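Side-chain contacts in putative glucoamylase (Bacteroides uniformis, PDB 4GL3), which is a putative glucoamylase of the six-hairpin glycosidase clan and probably hydrolyses glucosidic bonds, though its actual substrate is not established: residues K84-L89 against R152-N157; S313-S316 against G322-T325. All coordinates share one frame; numbering follows the deposited sequence. Where two conformers were deposited one is given.

Contact 1. Residues K84-L89 against R152-N157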
loop_
_atom_site.group_PDB
_atom_site.type_symbol
_atom_site.label_atom_id
_atom_site.label_comp_id
_atom_site.label_asym_id
_atom_site.label_seq_id
_atom_site.Cartn_x
_atom_site.Cartn_y
_atom_site.Cartn_z
ATOM N N LYS A 84 5.414 -19.111 8.422
ATOM C CA LYS A 84 4.145 -19.177 9.128
ATOM C C LYS A 84 3.022 -18.472 8.304
ATOM O O LYS A 84 1.926 -19.013 8.143
ATOM C CB LYS A 84 4.235 -18.585 10.548
ATOM C CG LYS A 84 2.927 -18.609 11.371
ATOM C CD LYS A 84 3.166 -18.427 12.877
ATOM C CE LYS A 84 3.437 -16.973 13.198
ATOM N NZ LYS A 84 3.773 -16.661 14.641
ATOM N N ILE A 85 3.323 -17.288 7.776
ATOM C CA ILE A 85 2.391 -16.509 7.037
ATOM C C ILE A 85 1.938 -17.216 5.778
ATOM O O ILE A 85 0.731 -17.337 5.551
ATOM C CB ILE A 85 2.952 -15.107 6.673
ATOM C CG1 ILE A 85 3.049 -14.223 7.919
ATOM C CG2 ILE A 85 2.078 -14.412 5.628
ATOM C CD1 ILE A 85 3.956 -12.978 7.758
ATOM N N VAL A 86 2.875 -17.683 4.968
ATOM C CA VAL A 86 2.505 -18.280 3.681
ATOM C C VAL A 86 1.887 -19.663 3.851
ATOM O O VAL A 86 0.983 -20.058 3.073
ATOM C CB VAL A 86 3.675 -18.265 2.642
ATOM C CG1 VAL A 86 4.163 -16.853 2.472
ATOM C CG2 VAL A 86 4.820 -19.188 3.010
ATOM N N ARG A 87 2.284 -20.381 4.898
ATOM C CA ARG A 87 1.562 -21.606 5.221
ATOM C C ARG A 87 0.092 -21.337 5.595
ATOM O O ARG A 87 -0.789 -22.075 5.187
ATOM C CB ARG A 87 2.238 -22.412 6.339
ATOM C CG ARG A 87 3.350 -23.322 5.908
ATOM C CD ARG A 87 4.046 -23.987 7.091
ATOM N NE ARG A 87 4.945 -25.051 6.634
ATOM C CZ ARG A 87 5.981 -25.553 7.327
ATOM N NH1 ARG A 87 6.304 -25.077 8.533
ATOM N NH2 ARG A 87 6.734 -26.533 6.798
ATOM N N PHE A 88 -0.152 -20.321 6.414
ATOM C CA PHE A 88 -1.509 -19.963 6.789
ATOM C C PHE A 88 -2.367 -19.535 5.585
ATOM O O PHE A 88 -3.534 -19.939 5.459
ATOM C CB PHE A 88 -1.477 -18.844 7.815
ATOM C CG PHE A 88 -2.797 -18.603 8.501
ATOM C CD1 PHE A 88 -3.140 -19.309 9.663
ATOM C CD2 PHE A 88 -3.659 -17.640 8.030
ATOM C CE1 PHE A 88 -4.336 -19.052 10.301
ATOM C CE2 PHE A 88 -4.858 -17.385 8.674
ATOM C CZ PHE A 88 -5.190 -18.081 9.803
ATOM N N LEU A 89 -1.811 -18.706 4.714
ATOM C CA LEU A 89 -2.537 -18.217 3.574
ATOM C C LEU A 89 -2.848 -19.334 2.549
ATOM O O LEU A 89 -3.841 -19.239 1.821
ATOM C CB LEU A 89 -1.796 -17.083 2.866
ATOM C CG LEU A 89 -1.604 -15.773 3.591
ATOM C CD1 LEU A 89 -0.579 -14.911 2.876
ATOM C CD2 LEU A 89 -2.963 -15.077 3.728
ATOM N N ARG A 152 9.521 -20.134 -0.980
ATOM C CA ARG A 152 9.448 -19.882 -2.430
ATOM C C ARG A 152 8.444 -20.783 -3.131
ATOM O O ARG A 152 7.710 -20.320 -4.008
ATOM C CB ARG A 152 10.850 -20.046 -3.097
ATOM C CG ARG A 152 11.840 -18.935 -2.729
ATOM C CD ARG A 152 13.059 -18.929 -3.632
ATOM N NE ARG A 152 13.670 -20.263 -3.800
ATOM C CZ ARG A 152 14.479 -20.851 -2.927
ATOM N NH1 ARG A 152 14.813 -20.253 -1.785
ATOM N NH2 ARG A 152 14.974 -22.059 -3.193
ATOM N N GLY A 153 8.444 -22.069 -2.776
ATOM C CA GLY A 153 7.512 -23.063 -3.357
ATOM C C GLY A 153 6.063 -22.715 -3.099
ATOM O O GLY A 153 5.213 -22.764 -4.018
ATOM N N ILE A 154 5.775 -22.340 -1.849
ATOM C CA ILE A 154 4.428 -22.004 -1.483
ATOM C C ILE A 154 4.022 -20.749 -2.212
ATOM O O ILE A 154 2.931 -20.689 -2.760
ATOM C CB ILE A 154 4.205 -21.821 0.048
ATOM C CG1 ILE A 154 4.300 -23.196 0.775
ATOM C CG2 ILE A 154 2.839 -21.145 0.310
ATOM C CD1 ILE A 154 4.325 -23.127 2.314
ATOM N N ILE A 155 4.885 -19.728 -2.233
ATOM C CA ILE A 155 4.519 -18.449 -2.872
ATOM C C ILE A 155 4.291 -18.693 -4.373
ATOM O O ILE A 155 3.358 -18.179 -4.933
ATOM C CB ILE A 155 5.586 -17.341 -2.662
ATOM C CG1 ILE A 155 5.547 -16.837 -1.204
ATOM C CG2 ILE A 155 5.382 -16.202 -3.653
ATOM C CD1 ILE A 155 6.669 -15.902 -0.790
ATOM N N ASN A 156 5.150 -19.493 -5.010
ATOM C CA ASN A 156 5.004 -19.674 -6.446
ATOM C C ASN A 156 3.662 -20.356 -6.763
ATOM O O ASN A 156 3.021 -20.004 -7.716
ATOM C CB ASN A 156 6.134 -20.491 -7.048
ATOM C CG ASN A 156 6.161 -20.376 -8.581
ATOM O OD1 ASN A 156 6.279 -19.275 -9.162
ATOM N ND2 ASN A 156 6.025 -21.478 -9.215
ATOM N N ASN A 157 3.276 -21.342 -5.949
ATOM C CA ASN A 157 1.994 -22.015 -6.114
ATOM C C ASN A 157 0.790 -21.084 -5.884
ATOM O O ASN A 157 -0.171 -21.081 -6.672
ATOM C CB ASN A 157 1.939 -23.237 -5.193
ATOM C CG ASN A 157 0.661 -23.999 -5.330
ATOM O OD1 ASN A 157 -0.204 -23.910 -4.456
ATOM N ND2 ASN A 157 0.505 -24.712 -6.441
#
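Val-86 meets Ile-154 and Ile-155 where helices 75-90 and 146-161 pack side by side, an apolar helix-helix seam consistent with the alpha-helical toroid of six-hairpin glycosidases. The two short segments run in roughly the same direction, their axes 9.7 Å apart at the closest and inclined by 38°. No hydrogen bond joins them.

The buried aliphatic contacts come first. CB of Val-86 lies 3.8 Å from CG2 of Ile-154, and the Val-86 methyl CG2 leans against that same branch. The other methyl turns to the next residue: Val-86 CG1 is 3.9 Å from Ile-155 CG1. Both valine branches are thus engaged, one per isoleucine. In Ile-154, CG1 stands anti to the carbonyl carbon (chi1 -70°) and CG2 anti to the backbone N, which spreads the two branches so that CG2 lies against the valine, while CD1 still touches Val-86 CG2 and reaches on toward Arg-87. Leu-134 and His-138 of helix 124-140 touch Val-86 and Ile-155 respectively, so a third helix closes one flank of the seam.

A second kind of contact sets a methyl against a backbone carbonyl: Ile-154 CG2 comes within 3.5 Å of Val-86 O. That oxygen has a polar partner in Ser-90 OG, at the end of its own helix, and the isoleucine adds only van der Waals contact.

At the exposed edge the aliphatic part of an arginine takes over. Arg-87 points its CB away from helix 146-161, yet its chain crosses Ile-154 at about a right angle, and the touch is made by the methylene CG, 3.7 Å from Ile-154 CD1.

Contact 2. Residues S313-S316 against G322-T325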
loop_
_atom_site.group_PDB
_atom_site.type_symbol
_atom_site.label_atom_id
_atom_site.label_comp_id
_atom_site.label_asym_id
_atom_site.label_seq_id
_atom_site.Cartn_x
_atom_site.Cartn_y
_atom_site.Cartn_z
ATOM N N SER A 313 -12.580 8.995 6.973
ATOM C CA SER A 313 -12.918 9.577 5.680
ATOM C C SER A 313 -11.706 9.649 4.747
ATOM O O SER A 313 -10.567 9.677 5.219
ATOM C CB SER A 313 -13.518 10.965 5.875
ATOM O OG SER A 313 -14.147 11.393 4.683
ATOM N N ALA A 314 -11.963 9.669 3.433
ATOM C CA ALA A 314 -10.915 9.698 2.402
ATOM C C ALA A 314 -10.466 11.159 2.173
ATOM O O ALA A 314 -10.798 11.819 1.162
ATOM C CB ALA A 314 -11.401 9.009 1.119
ATOM N N HIS A 315 -9.712 11.671 3.139
ATOM C CA HIS A 315 -9.342 13.108 3.131
ATOM C C HIS A 315 -8.485 13.402 1.897
ATOM O O HIS A 315 -7.678 12.561 1.465
ATOM C CB HIS A 315 -8.579 13.541 4.382
ATOM C CG HIS A 315 -9.189 13.080 5.662
ATOM N ND1 HIS A 315 -8.670 12.036 6.396
ATOM C CD2 HIS A 315 -10.293 13.504 6.327
ATOM C CE1 HIS A 315 -9.436 11.836 7.456
ATOM N NE2 HIS A 315 -10.426 12.714 7.440
ATOM N N SER A 316 -8.651 14.605 1.352
ATOM C CA SER A 316 -7.861 15.039 0.210
ATOM C C SER A 316 -8.120 16.531 0.013
ATOM O O SER A 316 -8.961 17.150 0.723
ATOM C CB SER A 316 -8.284 14.249 -1.064
ATOM O OG SER A 316 -9.483 14.796 -1.594
ATOM N N GLY A 322 -9.917 19.024 8.120
ATOM C CA GLY A 322 -9.016 19.532 9.190
ATOM C C GLY A 322 -8.047 18.494 9.755
ATOM O O GLY A 322 -7.336 18.786 10.713
ATOM N N VAL A 323 -8.031 17.300 9.153
ATOM C CA VAL A 323 -7.285 16.127 9.614
ATOM C C VAL A 323 -6.024 15.979 8.739
ATOM O O VAL A 323 -6.109 15.879 7.519
ATOM C CB VAL A 323 -8.159 14.842 9.529
ATOM C CG1 VAL A 323 -7.373 13.577 9.923
ATOM C CG2 VAL A 323 -9.442 15.005 10.375
ATOM N N ILE A 324 -4.862 16.052 9.381
ATOM C CA ILE A 324 -3.571 15.722 8.768
ATOM C C ILE A 324 -3.220 14.285 9.187
ATOM O O ILE A 324 -3.422 13.873 10.342
ATOM C CB ILE A 324 -2.476 16.754 9.191
ATOM C CG1 ILE A 324 -2.809 18.152 8.647
ATOM C CG2 ILE A 324 -1.064 16.310 8.733
ATOM C CD1 ILE A 324 -2.611 18.412 7.157
ATOM N N THR A 325 -2.737 13.504 8.234
ATOM C CA THR A 325 -2.531 12.110 8.423
ATOM C C THR A 325 -1.037 11.788 8.087
ATOM O O THR A 325 -0.615 11.894 6.914
ATOM C CB THR A 325 -3.442 11.316 7.462
ATOM O OG1 THR A 325 -4.830 11.608 7.705
ATOM C CG2 THR A 325 -3.141 9.854 7.566
#
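The imidazole of His-315 packs against Val-323 across a short loop connection, with Thr-325 also approaching at ND1. Along 322-325 the chain starts at Gly-322, whose positive phi (92°) would press a CB against the preceding carbonyl oxygen.

Val-323 then carries most of the contact. Its CB sits 3.9 Å from the centroid of the His-315 ring and 17° off the ring normal, a CH-pi contact over the face. CG1, anti to the valine's backbone N (chi1 176°), reaches CE1 of His-315 at 3.7 Å, while CG2 lies 3.9 Å from NE2, so both methyls lie over the same face, toward the CE1-NE2 side. Ser-313 O lies on the opposite face, 3.2 Å above the ring plane and displaced toward the ring's edge, so the imidazole lies between it and the valine.

Ile-324 turns away from the histidine. Thr-325 faces it again, its OG1 approaching obliquely to 4.1 Å from His-315 ND1, too far for a bond. Each polar atom has another partner: ND1 donates to Thr-304 O, and Thr-325 OG1 is hydrogen-bonded to Ser-306 OG. Replacing His-315 by an alanine would probably leave Thr-304 O without this donor and Val-323 without the ring face it packs on.

Within the fold, the short, weakly bonded strand 313-314 pairs antiparallel with strand 305-306, whose Ser-306 touches both His-315 and Val-323. Strand 365-366 flanks 322-325, with Phe-365 bonded through its backbone to Ile-324, and the chain beyond Thr-325 enters helix 326-331.

Overall arrangement
The two contacts lie on opposite sides of the chain's centre, 36 Å apart between centres and about 24 Å between nearest atoms, and share no helix or strand. They follow in series: contact 1 is complete before contact 2 begins. Contact 1 joins two long helices, 75-90 and 146-161, across 62 intervening residues that include helix 124-140. Contact 2 is local, spanning only five intervening residues between a short strand and the loop before helix 326-331, in the part of the chain that belongs to the putative glucoamylase family. One packs two helices together, whereas the other sets a strand end against a neighbouring loop on the far side of the same single-chain protein.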